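Long-range contact in transcriptional regulator (Pseudomonas aeruginosa, PDB 2WUI), which acts as a TetR-family transcriptional repressor important for antibiotic resistance and probably works by binding DNA: residues E57-M62 / E120-R125. Numbering follows the deposited sequence.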
loop_
_atom_site.group_PDB
_atom_site.type_symbol
_atom_site.label_atom_id
_atom_site.label_comp_id
_atom_site.label_asym_id
_atom_site.label_seq_id
_atom_site.Cartn_x
_atom_site.Cartn_y
_atom_site.Cartn_z
ATOM N N GLU A 57 -4.639 27.994 0.859
ATOM C CA GLU A 57 -3.916 28.611 -0.242
ATOM C C GLU A 57 -2.412 28.384 -0.088
ATOM O O GLU A 57 -1.741 27.919 -1.000
ATOM C CB GLU A 57 -4.226 30.106 -0.315
ATOM C CG GLU A 57 -3.887 30.715 -1.655
ATOM C CD GLU A 57 -4.523 29.943 -2.798
ATOM O OE1 GLU A 57 -5.694 29.517 -2.640
ATOM O OE2 GLU A 57 -3.854 29.763 -3.848
ATOM N N VAL A 58 -1.886 28.707 1.081
ATOM C CA VAL A 58 -0.471 28.530 1.323
ATOM C C VAL A 58 -0.123 27.098 0.978
ATOM O O VAL A 58 0.994 26.789 0.584
ATOM C CB VAL A 58 -0.114 28.788 2.806
ATOM C CG1 VAL A 58 0.002 27.476 3.557
ATOM C CG2 VAL A 58 1.182 29.557 2.920
ATOM N N CYS A 59 -1.096 26.215 1.122
ATOM C CA CYS A 59 -0.810 24.796 1.035
ATOM C C CYS A 59 -0.699 24.288 -0.392
ATOM O O CYS A 59 0.226 23.542 -0.739
ATOM C CB CYS A 59 -1.873 24.003 1.757
ATOM S SG CYS A 59 -1.279 22.364 2.012
ATOM N N LEU A 60 -1.674 24.676 -1.206
ATOM C CA LEU A 60 -1.628 24.425 -2.632
ATOM C C LEU A 60 -0.321 24.969 -3.179
ATOM O O LEU A 60 0.363 24.298 -3.949
ATOM C CB LEU A 60 -2.812 25.093 -3.325
ATOM C CG LEU A 60 -4.189 24.554 -2.946
ATOM C CD1 LEU A 60 -5.250 25.193 -3.811
ATOM C CD2 LEU A 60 -4.221 23.055 -3.109
ATOM N N ALA A 61 0.032 26.179 -2.760
ATOM C CA ALA A 61 1.273 26.806 -3.204
ATOM C C ALA A 61 2.502 26.007 -2.793
ATOM O O ALA A 61 3.433 25.859 -3.585
ATOM C CB ALA A 61 1.368 28.232 -2.702
ATOM N N MET A 62 2.512 25.482 -1.571
ATOM C CA MET A 62 3.624 24.623 -1.147
ATOM C C MET A 62 3.732 23.358 -2.004
ATOM O O MET A 62 4.830 22.867 -2.269
ATOM C CB MET A 62 3.511 24.259 0.336
ATOM C CG MET A 62 3.892 22.822 0.658
ATOM S SD MET A 62 3.762 22.495 2.425
ATOM C CE MET A 62 2.946 20.880 2.440
ATOM N N GLU A 120 -10.751 19.724 0.028
ATOM C CA GLU A 120 -11.146 19.259 -1.301
ATOM C C GLU A 120 -10.084 19.571 -2.353
ATOM O O GLU A 120 -9.672 18.688 -3.110
ATOM C CB GLU A 120 -12.486 19.863 -1.721
ATOM C CG GLU A 120 -12.993 19.390 -3.059
ATOM C CD GLU A 120 -13.392 17.927 -3.048
ATOM O OE1 GLU A 120 -13.638 17.394 -1.937
ATOM O OE2 GLU A 120 -13.462 17.320 -4.150
ATOM N N PRO A 121 -9.622 20.830 -2.391
ATOM C CA PRO A 121 -8.627 21.279 -3.375
ATOM C C PRO A 121 -7.318 20.513 -3.236
ATOM O O PRO A 121 -6.589 20.335 -4.219
ATOM C CB PRO A 121 -8.391 22.746 -2.997
ATOM C CG PRO A 121 -9.547 23.122 -2.143
ATOM C CD PRO A 121 -9.949 21.884 -1.422
ATOM N N LEU A 122 -7.021 20.094 -2.010
ATOM C CA LEU A 122 -5.834 19.307 -1.732
ATOM C C LEU A 122 -6.034 17.944 -2.327
ATOM O O LEU A 122 -5.183 17.425 -3.042
ATOM C CB LEU A 122 -5.639 19.149 -0.228
ATOM C CG LEU A 122 -4.897 20.301 0.441
ATOM C CD1 LEU A 122 -4.162 21.085 -0.613
ATOM C CD2 LEU A 122 -5.843 21.181 1.190
ATOM N N LEU A 123 -7.184 17.371 -2.007
ATOM C CA LEU A 123 -7.560 16.072 -2.505
ATOM C C LEU A 123 -7.452 16.081 -4.013
ATOM O O LEU A 123 -6.795 15.230 -4.592
ATOM C CB LEU A 123 -8.982 15.749 -2.065
ATOM C CG LEU A 123 -9.280 14.255 -1.950
ATOM C CD1 LEU A 123 -10.699 14.014 -1.420
ATOM C CD2 LEU A 123 -9.038 13.535 -3.294
ATOM N N ARG A 124 -8.070 17.065 -4.650
ATOM C CA ARG A 124 -8.051 17.138 -6.103
ATOM C C ARG A 124 -6.619 17.181 -6.625
ATOM O O ARG A 124 -6.256 16.417 -7.518
ATOM C CB ARG A 124 -8.837 18.357 -6.598
ATOM C CG ARG A 124 -10.357 18.275 -6.412
ATOM C CD ARG A 124 -11.101 17.887 -7.706
ATOM N NE ARG A 124 -12.354 18.641 -7.856
ATOM C CZ ARG A 124 -13.291 18.404 -8.778
ATOM N NH1 ARG A 124 -14.382 19.164 -8.815
ATOM N NH2 ARG A 124 -13.148 17.411 -9.655
ATOM N N ARG A 125 -5.807 18.068 -6.064
ATOM C CA ARG A 125 -4.433 18.221 -6.525
ATOM C C ARG A 125 -3.752 16.862 -6.566
ATOM O O ARG A 125 -3.280 16.422 -7.609
ATOM C CB ARG A 125 -3.657 19.145 -5.592
ATOM C CG ARG A 125 -2.579 19.950 -6.291
ATOM C CD ARG A 125 -3.213 21.017 -7.182
ATOM N NE ARG A 125 -2.331 22.170 -7.357
ATOM C CZ ARG A 125 -2.755 23.427 -7.496
ATOM N NH1 ARG A 125 -1.879 24.415 -7.643
ATOM N NH2 ARG A 125 -4.055 23.700 -7.480
#
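Leu60 reaches from helix 55-67 to the first turns of helix 120-146, where Pro121, Leu122 and Arg125 receive it. Its CB lies over one face of the Arg125 guanidinium, an apolar group against the flat side of a charged one, which leaves the N-H groups at the rim available for polar partners. The next atom, CG, stands beside the backbone N (chi1 -65°) and is 4.2 Å from Leu122 CD1. There the chain forks, and the two methyls divide the work. CD1 packs 4.1 Å from Pro121 CB and the same distance from Arg125 NH2, bridging the proline ring and the arginine. CD2 turns to the Leu122 side chain and also sits 3.8 Å from Pro121 O, a carbonyl already engaged as acceptor for Arg125 N within its own helix. A branched leucine suits this place because its fork lets one methyl meet Pro121 and Arg125 while the other faces Leu122. Pro121 suits its own: in the opening turn of a helix the ring costs no backbone hydrogen bond, and it offers a rigid apolar surface that the Leu60 side chain meets at about a right angle. Deeper in the interface, Cys59 SG lies 4.1 Å from Leu122 CD1, a short, weakly polar side chain that suits a buried position. Arg125, bent at chi2, carries its charge past Leu60 toward the later part of helix 55-67, where NH1 forms a salt bridge with Asp64. The axes of segments 57-62 and 120-125 come within 10.2 Å and run nearly parallel, 13° apart. This packing joins the helix following the predicted helix-turn-helix to a long helix of the regulatory core, the junction between DNA-binding and regulatory domains characteristic of TetR-family repressors.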